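Local coordinates for putative alpha/beta hydrolase FOLD protein (Candidatus Nitrososphaera gargensis, PDB 5A62) that probably hydrolyses carboxylic esters, as an alpha/beta hydrolase fold enzyme of an ammonia-oxidising thaumarchaeon, at residues S8-Y14 / R63-K68; H30-I36 / Y56-H62; K212-I216 / F265-V269. One frame throughout, in Å; residues are numbered along the deposited sequence.

Interaction 1 of 3, residues S8-Y14 / R63-K68; sequences SNSVSTY and RTNMGK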
loop_
_atom_site.group_PDB
_atom_site.type_symbol
_atom_site.label_atom_id
_atom_site.label_comp_id
_atom_site.label_asym_id
_atom_site.label_seq_id
_atom_site.Cartn_x
_atom_site.Cartn_y
_atom_site.Cartn_z
ATOM N N SER A 8 -3.547 5.459 20.712
ATOM C CA SER A 8 -4.361 4.522 19.913
ATOM C C SER A 8 -3.622 3.793 18.797
ATOM O O SER A 8 -4.025 2.673 18.446
ATOM C CB SER A 8 -5.563 5.214 19.354
ATOM O OG SER A 8 -5.220 6.401 18.721
ATOM N N ASN A 9 -2.587 4.402 18.219
ATOM C CA ASN A 9 -1.830 3.722 17.171
ATOM C C ASN A 9 -0.336 3.576 17.510
ATOM O O ASN A 9 0.415 2.937 16.789
ATOM C CB ASN A 9 -2.047 4.392 15.829
ATOM C CG ASN A 9 -1.482 5.796 15.774
ATOM O OD1 ASN A 9 -0.548 6.118 16.442
ATOM N ND2 ASN A 9 -2.065 6.629 14.944
ATOM N N SER A 10 0.085 4.045 18.697
ATOM C CA SER A 10 1.436 3.959 19.203
ATOM C C SER A 10 2.506 4.634 18.352
ATOM O O SER A 10 3.675 4.496 18.650
ATOM C CB SER A 10 1.831 2.538 19.516
ATOM O OG SER A 10 0.849 1.933 20.381
ATOM N N VAL A 11 2.116 5.425 17.385
ATOM C CA VAL A 11 3.083 6.253 16.668
ATOM C C VAL A 11 3.567 7.355 17.547
ATOM O O VAL A 11 2.734 8.111 18.084
ATOM C CB VAL A 11 2.482 6.807 15.374
ATOM C CG1 VAL A 11 3.459 7.698 14.622
ATOM C CG2 VAL A 11 2.052 5.647 14.400
ATOM N N SER A 12 4.848 7.501 17.692
ATOM C CA SER A 12 5.450 8.629 18.438
ATOM C C SER A 12 6.209 9.508 17.448
ATOM O O SER A 12 7.311 9.199 17.030
ATOM C CB SER A 12 6.340 8.108 19.478
ATOM O OG SER A 12 6.816 9.128 20.271
ATOM N N THR A 13 5.581 10.614 17.072
ATOM C CA THR A 13 6.117 11.530 16.109
ATOM C C THR A 13 7.108 12.432 16.741
ATOM O O THR A 13 6.786 13.196 17.682
ATOM C CB THR A 13 4.991 12.402 15.537
ATOM O OG1 THR A 13 4.097 11.549 14.759
ATOM C CG2 THR A 13 5.506 13.509 14.702
ATOM N N TYR A 14 8.311 12.443 16.218
ATOM C CA TYR A 14 9.297 13.441 16.568
ATOM C C TYR A 14 9.037 14.701 15.839
ATOM O O TYR A 14 8.857 14.699 14.595
ATOM C CB TYR A 14 10.726 12.989 16.283
ATOM C CG TYR A 14 11.738 13.993 16.666
ATOM C CD1 TYR A 14 12.181 14.087 18.000
ATOM C CD2 TYR A 14 12.200 14.901 15.766
ATOM C CE1 TYR A 14 13.085 15.106 18.350
ATOM C CE2 TYR A 14 13.115 15.882 16.110
ATOM C CZ TYR A 14 13.512 15.947 17.410
ATOM O OH TYR A 14 14.386 16.967 17.780
ATOM N N ARG A 63 13.752 9.687 13.888
ATOM C CA ARG A 63 13.287 9.556 15.289
ATOM C C ARG A 63 11.888 9.135 15.444
ATOM O O ARG A 63 11.494 8.801 16.577
ATOM C CB ARG A 63 13.570 10.849 16.060
ATOM C CG ARG A 63 15.069 11.065 16.210
ATOM C CD ARG A 63 15.452 12.501 16.502
ATOM N NE ARG A 63 15.309 13.368 15.321
ATOM C CZ ARG A 63 15.914 14.516 15.126
ATOM N NH1 ARG A 63 16.748 14.984 16.063
ATOM N NH2 ARG A 63 15.761 15.176 14.012
ATOM N N THR A 64 11.080 9.080 14.407
ATOM C CA THR A 64 9.708 8.585 14.463
ATOM C C THR A 64 9.626 7.098 14.164
ATOM O O THR A 64 10.214 6.635 13.217
ATOM C CB THR A 64 8.811 9.389 13.518
ATOM O OG1 THR A 64 8.843 10.767 13.908
ATOM C CG2 THR A 64 7.367 8.881 13.533
ATOM N N ASN A 65 8.929 6.381 14.986
ATOM C CA ASN A 65 8.674 4.971 14.882
ATOM C C ASN A 65 7.536 4.636 13.955
ATOM O O ASN A 65 7.066 5.503 13.217
ATOM C CB ASN A 65 8.458 4.392 16.254
ATOM C CG ASN A 65 7.136 4.793 16.817
ATOM O OD1 ASN A 65 6.538 5.752 16.410
ATOM N ND2 ASN A 65 6.611 3.971 17.720
ATOM N N MET A 66 7.092 3.363 13.919
ATOM C CA MET A 66 5.972 2.948 13.142
ATOM C C MET A 66 4.681 2.721 13.907
ATOM O O MET A 66 3.615 2.775 13.303
ATOM C CB MET A 66 6.352 1.672 12.371
ATOM C CG MET A 66 7.475 1.813 11.368
ATOM S SD MET A 66 7.061 2.846 9.971
ATOM C CE MET A 66 5.825 1.844 9.077
ATOM N N GLY A 67 4.736 2.532 15.203
ATOM C CA GLY A 67 3.532 2.188 15.955
ATOM C C GLY A 67 3.192 0.728 15.861
ATOM O O GLY A 67 4.031 -0.151 15.627
ATOM N N LYS A 68 1.915 0.455 16.028
ATOM C CA LYS A 68 1.341 -0.855 16.131
ATOM C C LYS A 68 1.450 -1.603 14.836
ATOM O O LYS A 68 1.364 -2.833 14.832
ATOM C CB LYS A 68 -0.169 -0.680 16.495
ATOM C CG LYS A 68 -0.459 -0.314 17.954
ATOM C CD LYS A 68 -1.934 -0.362 18.303
ATOM C CE LYS A 68 -2.141 0.157 19.720
ATOM N NZ LYS A 68 -3.590 0.239 19.964
HETATM O O HOH W 1 0.805 2.188 13.731
HETATM O O HOH W 2 9.393 7.665 17.897
#

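Interaction 2 of 3, residues H30-I36 / Y56-H62; sequences HPIGGNI and YELRGHH. With ACT (acetate ion), chain B.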
loop_
_atom_site.group_PDB
_atom_site.type_symbol
_atom_site.label_atom_id
_atom_site.label_comp_id
_atom_site.label_asym_id
_atom_site.label_seq_id
_atom_site.Cartn_x
_atom_site.Cartn_y
_atom_site.Cartn_z
ATOM N N HIS A 30 9.169 16.665 5.004
ATOM C CA HIS A 30 10.260 16.053 4.261
ATOM C C HIS A 30 9.797 14.949 3.299
ATOM O O HIS A 30 8.663 14.482 3.357
ATOM C CB HIS A 30 11.312 15.510 5.238
ATOM C CG HIS A 30 10.854 14.352 6.058
ATOM N ND1 HIS A 30 10.787 13.088 5.534
ATOM C CD2 HIS A 30 10.512 14.211 7.378
ATOM C CE1 HIS A 30 10.409 12.239 6.482
ATOM N NE2 HIS A 30 10.206 12.897 7.597
ATOM N N PRO A 31 10.685 14.509 2.384
ATOM C CA PRO A 31 10.365 13.474 1.408
ATOM C C PRO A 31 10.600 12.095 1.971
ATOM O O PRO A 31 11.108 11.911 3.050
ATOM C CB PRO A 31 11.382 13.727 0.311
ATOM C CG PRO A 31 12.532 14.235 0.986
ATOM C CD PRO A 31 11.979 15.127 2.067
ATOM N N ILE A 32 10.196 11.067 1.225
ATOM C CA ILE A 32 10.597 9.717 1.576
ATOM C C ILE A 32 12.110 9.653 1.664
ATOM O O ILE A 32 12.785 10.114 0.723
ATOM C CB ILE A 32 10.056 8.675 0.575
ATOM C CG1 ILE A 32 8.522 8.640 0.651
ATOM C CG2 ILE A 32 10.662 7.308 0.850
ATOM C CD1 ILE A 32 7.893 7.685 -0.350
ATOM N N GLY A 33 12.640 9.092 2.732
ATOM C CA GLY A 33 14.059 8.985 2.957
ATOM C C GLY A 33 14.630 10.237 3.576
ATOM O O GLY A 33 15.836 10.270 3.840
ATOM N N GLY A 34 13.817 11.243 3.815
ATOM C CA GLY A 34 14.272 12.485 4.480
ATOM C C GLY A 34 13.916 12.471 5.940
ATOM O O GLY A 34 13.419 11.501 6.516
ATOM N N ASN A 35 14.196 13.591 6.593
ATOM C CA ASN A 35 13.953 13.809 7.990
ATOM C C ASN A 35 14.277 15.258 8.248
ATOM O O ASN A 35 14.533 16.030 7.322
ATOM C CB ASN A 35 14.699 12.818 8.815
ATOM C CG ASN A 35 16.136 12.806 8.493
ATOM O OD1 ASN A 35 16.795 13.864 8.538
ATOM N ND2 ASN A 35 16.655 11.664 8.090
ATOM N N ILE A 36 14.214 15.679 9.522
ATOM C CA ILE A 36 14.356 17.122 9.816
ATOM C C ILE A 36 15.763 17.592 9.492
ATOM O O ILE A 36 15.960 18.772 9.221
ATOM C CB ILE A 36 14.021 17.409 11.249
ATOM C CG1 ILE A 36 12.523 17.287 11.432
ATOM C CG2 ILE A 36 14.513 18.794 11.673
ATOM C CD1 ILE A 36 12.073 17.149 12.833
ATOM N N TYR A 56 8.573 17.927 11.315
ATOM C CA TYR A 56 8.348 16.648 11.920
ATOM C C TYR A 56 8.865 15.526 11.073
ATOM O O TYR A 56 9.156 15.722 9.906
ATOM C CB TYR A 56 6.896 16.439 12.377
ATOM C CG TYR A 56 5.966 16.120 11.239
ATOM C CD1 TYR A 56 5.548 17.094 10.342
ATOM C CD2 TYR A 56 5.485 14.844 11.041
ATOM C CE1 TYR A 56 4.664 16.779 9.341
ATOM C CE2 TYR A 56 4.613 14.540 10.061
ATOM C CZ TYR A 56 4.253 15.515 9.175
ATOM O OH TYR A 56 3.355 15.216 8.205
ATOM N N GLU A 57 9.040 14.369 11.657
ATOM C CA GLU A 57 9.505 13.198 10.976
ATOM C C GLU A 57 8.361 12.241 10.777
ATOM O O GLU A 57 7.644 11.862 11.682
ATOM C CB GLU A 57 10.717 12.601 11.687
ATOM C CG GLU A 57 11.915 13.537 11.536
ATOM C CD GLU A 57 13.158 13.334 12.316
ATOM O OE1 GLU A 57 13.201 12.537 13.256
ATOM O OE2 GLU A 57 14.137 13.992 11.897
ATOM N N LEU A 58 8.201 11.828 9.508
ATOM C CA LEU A 58 7.240 10.828 9.103
ATOM C C LEU A 58 7.448 9.479 9.744
ATOM O O LEU A 58 8.536 9.147 10.157
ATOM C CB LEU A 58 7.285 10.654 7.593
ATOM C CG LEU A 58 6.926 11.884 6.779
ATOM C CD1 LEU A 58 7.076 11.512 5.279
ATOM C CD2 LEU A 58 5.597 12.474 7.080
ATOM N N ARG A 59 6.410 8.649 9.759
ATOM C CA ARG A 59 6.490 7.283 10.304
ATOM C C ARG A 59 7.712 6.586 9.808
ATOM O O ARG A 59 8.010 6.568 8.571
ATOM C CB ARG A 59 5.290 6.431 9.916
ATOM C CG ARG A 59 4.007 6.957 10.518
ATOM C CD ARG A 59 2.906 5.981 10.334
ATOM N NE ARG A 59 1.639 6.544 10.804
ATOM C CZ ARG A 59 0.546 5.823 11.018
ATOM N NH1 ARG A 59 0.575 4.506 10.879
ATOM N NH2 ARG A 59 -0.544 6.487 11.439
ATOM N N GLY A 60 8.487 6.038 10.714
ATOM C CA GLY A 60 9.607 5.207 10.340
ATOM C C GLY A 60 10.829 5.927 9.815
ATOM O O GLY A 60 11.793 5.301 9.276
ATOM N N HIS A 61 10.837 7.265 9.887
ATOM C CA HIS A 61 11.930 8.077 9.417
ATOM C C HIS A 61 12.617 8.699 10.648
ATOM O O HIS A 61 12.006 9.362 11.466
ATOM C CB HIS A 61 11.437 9.181 8.506
ATOM C CG HIS A 61 11.042 8.677 7.150
ATOM N ND1 HIS A 61 10.030 7.772 6.908
ATOM C CD2 HIS A 61 11.611 8.930 5.953
ATOM C CE1 HIS A 61 9.987 7.515 5.604
ATOM N NE2 HIS A 61 10.937 8.195 5.003
ATOM N N HIS A 62 13.916 8.374 10.799
ATOM C CA HIS A 62 14.814 8.941 11.844
ATOM C C HIS A 62 14.201 8.663 13.198
ATOM O O HIS A 62 14.110 7.498 13.612
ATOM C CB HIS A 62 15.124 10.395 11.521
ATOM C CG HIS A 62 16.241 11.023 12.290
ATOM N ND1 HIS A 62 17.196 10.349 13.010
ATOM C CD2 HIS A 62 16.495 12.327 12.424
ATOM C CE1 HIS A 62 18.042 11.250 13.536
ATOM N NE2 HIS A 62 17.644 12.440 13.193
HETATM C C ACT B . 8.821 10.765 -2.358
HETATM O O ACT B . 9.846 10.171 -2.777
HETATM O OXT ACT B . 8.888 11.390 -1.336
HETATM C CH3 ACT B . 7.456 10.673 -3.094
HETATM O O HOH W 3 9.847 17.634 7.963
#

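Interaction 3 of 3, residues K212-I216 / F265-V269; sequences KVFAI and FLAIV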
loop_
_atom_site.group_PDB
_atom_site.type_symbol
_atom_site.label_atom_id
_atom_site.label_comp_id
_atom_site.label_asym_id
_atom_site.label_seq_id
_atom_site.Cartn_x
_atom_site.Cartn_y
_atom_site.Cartn_z
ATOM N N LYS A 212 -4.246 28.905 -1.301
ATOM C CA LYS A 212 -3.241 29.321 -2.294
ATOM C C LYS A 212 -2.325 28.130 -2.558
ATOM O O LYS A 212 -1.811 27.592 -1.607
ATOM C CB LYS A 212 -2.414 30.487 -1.825
ATOM C CG LYS A 212 -3.172 31.807 -1.752
ATOM C CD LYS A 212 -2.135 32.866 -1.352
ATOM C CE LYS A 212 -2.646 34.293 -1.187
ATOM N NZ LYS A 212 -3.758 34.632 -2.115
ATOM N N VAL A 213 -2.141 27.758 -3.806
ATOM C CA VAL A 213 -1.359 26.610 -4.193
ATOM C C VAL A 213 -0.141 27.117 -4.938
ATOM O O VAL A 213 -0.260 27.819 -5.922
ATOM C CB VAL A 213 -2.119 25.632 -5.055
ATOM C CG1 VAL A 213 -1.243 24.416 -5.329
ATOM C CG2 VAL A 213 -3.415 25.170 -4.371
ATOM N N PHE A 214 1.015 26.750 -4.476
ATOM C CA PHE A 214 2.258 27.060 -5.093
ATOM C C PHE A 214 3.044 25.771 -5.324
ATOM O O PHE A 214 2.947 24.828 -4.562
ATOM C CB PHE A 214 3.118 27.962 -4.225
ATOM C CG PHE A 214 2.490 29.273 -3.837
ATOM C CD1 PHE A 214 1.758 29.420 -2.672
ATOM C CD2 PHE A 214 2.740 30.394 -4.602
ATOM C CE1 PHE A 214 1.241 30.661 -2.322
ATOM C CE2 PHE A 214 2.213 31.621 -4.250
ATOM C CZ PHE A 214 1.475 31.763 -3.129
ATOM N N ALA A 215 3.843 25.727 -6.360
ATOM C CA ALA A 215 4.705 24.587 -6.645
ATOM C C ALA A 215 6.039 25.074 -7.199
ATOM O O ALA A 215 6.122 26.016 -7.998
ATOM C CB ALA A 215 4.088 23.622 -7.597
ATOM N N ILE A 216 7.094 24.462 -6.737
ATOM C CA ILE A 216 8.477 24.595 -7.251
ATOM C C ILE A 216 8.922 23.236 -7.728
ATOM O O ILE A 216 8.905 22.301 -6.925
ATOM C CB ILE A 216 9.407 25.123 -6.169
ATOM C CG1 ILE A 216 8.838 26.405 -5.531
ATOM C CG2 ILE A 216 10.799 25.342 -6.755
ATOM C CD1 ILE A 216 9.606 26.985 -4.358
ATOM N N PHE A 265 6.960 33.715 -2.612
ATOM C CA PHE A 265 5.660 33.145 -2.330
ATOM C C PHE A 265 5.193 33.474 -0.912
ATOM O O PHE A 265 4.030 33.765 -0.673
ATOM C CB PHE A 265 5.761 31.597 -2.437
ATOM C CG PHE A 265 5.957 31.027 -3.827
ATOM C CD1 PHE A 265 5.794 31.780 -5.010
ATOM C CD2 PHE A 265 6.272 29.681 -3.964
ATOM C CE1 PHE A 265 5.974 31.170 -6.221
ATOM C CE2 PHE A 265 6.400 29.084 -5.172
ATOM C CZ PHE A 265 6.238 29.815 -6.289
ATOM N N LEU A 266 6.083 33.361 0.076
ATOM C CA LEU A 266 5.713 33.608 1.442
ATOM C C LEU A 266 5.331 35.088 1.634
ATOM O O LEU A 266 4.484 35.367 2.455
ATOM C CB LEU A 266 6.844 33.220 2.392
ATOM C CG LEU A 266 7.054 31.679 2.455
ATOM C CD1 LEU A 266 8.257 31.361 3.276
ATOM C CD2 LEU A 266 5.846 31.030 3.067
ATOM N N ALA A 267 5.926 35.971 0.849
ATOM C CA ALA A 267 5.524 37.368 0.919
ATOM C C ALA A 267 4.122 37.575 0.445
ATOM O O ALA A 267 3.392 38.357 1.056
ATOM C CB ALA A 267 6.453 38.217 0.087
ATOM N N ILE A 268 3.711 36.860 -0.597
ATOM C CA ILE A 268 2.326 36.902 -1.062
ATOM C C ILE A 268 1.406 36.386 -0.009
ATOM O O ILE A 268 0.375 36.965 0.256
ATOM C CB ILE A 268 2.149 36.102 -2.355
ATOM C CG1 ILE A 268 2.982 36.748 -3.473
ATOM C CG2 ILE A 268 0.681 35.869 -2.713
ATOM C CD1 ILE A 268 3.145 35.867 -4.682
ATOM N N VAL A 269 1.747 35.237 0.601
ATOM C CA VAL A 269 0.884 34.661 1.595
ATOM C C VAL A 269 0.753 35.597 2.788
ATOM O O VAL A 269 -0.364 35.773 3.307
ATOM C CB VAL A 269 1.431 33.298 2.090
ATOM C CG1 VAL A 269 0.596 32.799 3.252
ATOM C CG2 VAL A 269 1.508 32.324 0.939
#

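Interaction 1 of 3, residues S8-Y14 / R63-K68
Arg63 lays its guanidinium flat on the ring of Tyr14. The two planes are 14° apart and the group centres 3.8 Å apart. CZ of Arg63 is off-centre, 3.3 Å from CE2 of Tyr14, while Arg63 CD sits over the middle of the ring as a CH-pi contact. The bend of the arginine chain at chi3 (-73°) turns the guanidinium down onto the ring. A salt bridge from NH2 to Glu57 also holds it, and Tyr14 OH bonds to Glu16.

Asn65 works as a backbone mimic between the two antiparallel runs. Its OD1 takes the N-H of Ser12 at 2.7 Å, and its ND2 gives to Ser10 O at 3.1 Å. Both bonds are nearly straight (174°), and Ser10 O lies in the amide plane. Thr64 OG1 accepts from Tyr14 N at 2.9 Å and also bonds to Glu57 O.

At the far end Lys68 runs extended past Ser10 OG. Its NZ reaches Ser8 O at 2.9 Å, from above the carbonyl plane, and also Ile145 O of the second subunit. Lys68 N bonds to Asn9 O at 3.0 Å. Asn9 itself forms an Asx turn, OD1 to Val11 N. Gly67 brings its CA to 3.3 Å from Asn9 O, a CA-H...O contact with no side chain between the two runs.

Two side chains thus stand in for strand partners, tying the loop to the start of strand 12-18. The Glu57 salt bridge fixes the rotation of the Arg63 guanidinium and probably offsets its charge, while the stack holds it flat on Tyr14.

Interaction 2 of 3, residues H30-I36 / Y56-H62
Two loops at the C-terminal ends of neighbouring parallel strands, 25-29 and 52-56, are joined here by a pair of histidines, His30 and His61. Each ring spans the gap with both nitrogens bonded. In His30, CG sits between the backbone N and the carbonyl carbon (chi1 68°), which puts the ring across to 56-62. There NE2 accepts from Leu58 N at 3.0 Å, the donor tilted 25° from the ring plane. Its ND1 gives to Pro31 O at 2.8 Å. His61 NE2 accepts from Gly33 N at 3.0 Å, nearly in the ring plane, and its ND1 gives to Arg59 O. The rings meet obliquely, with planes at 40°.

In alpha/beta hydrolases the loop after strand 25-29 commonly carries an HG-type motif that contributes to the oxyanion hole. Here Ile32 N bonds OXT of an acetate, probably from the crystallisation liquor, at 2.9 Å. Ile100 N bonds the same ion, consistent with these two N-H groups forming the oxyanion hole. Ile100 follows Ser99, the presumed nucleophile of the GxSxG pattern, which Pro31 touches. Type II turns, Pro31 to Gly34 and Leu58 to His61, shape the two loops.

Glu57 OE2 takes the N-H of Ile36 at 2.9 Å on its anti lone pair. Leu58 CG packs against His30 CE1 at 3.5 Å.

Interaction 3 of 3, residues K212-I216 / F265-V269
Phe214 points from strand 212-216 toward helix 265-269 and meets it along most of its length. Its CB lies over the face of the Phe265 ring, 4.0 Å from the centroid. CG, beside the backbone N (chi1 -58°), carries the ring over Phe265 and meets CD2 and CG there. CD2 makes the closest approach, 3.4 Å from Phe265 CG, and stands over the middle of that ring. CE2 follows at 3.7 Å from Phe265 CD1. Across the ring from CD2, CE1 meets Val269 CG2, also at 3.7 Å. At the tip, Phe214 CZ is 4.2 Å from Ile268 CG2, which lies near the ring plane. Phe265 answers with its own CB over the Phe214 face. Each CB lies over the other's ring, and the two side chains run alongside in opposite senses. The planes are 31° apart, an oblique pair.

Ile216 CG1 packs on Phe265 CE2 further along the strand. At the other end the aliphatic part of Lys212 passes Ile268 CG2, and its NZ forms a salt bridge with Asp272.

The axes of 212-216 and 265-269 run antiparallel (175°) and 10.6 Å apart. This is the C-terminal helix 256-272 packed on one face of the central sheet, as in the layered alpha/beta hydrolase fold.

Interactions 1 and 2 are neighbours, with centres 12 Å apart. They share Glu57, which has partners in both. Along the chain, interaction 2 falls within the span bridged by interaction 1, since residues 30-36 and 56-62 lie between 14 and 63. Interaction 3 comes later, about 31 Å from interaction 1 and 23 Å from interaction 2, centre to centre. Interactions 1 and 3 lie on opposite sides of the chain's centre but reach the same eight-stranded sheet, through strands 12-18 and 212-218. Interaction 2 lies next to the probable oxyanion site. Interaction 1 is at the outer end of the sheet, beside the second subunit. The third seats helix 256-272 on the sheet.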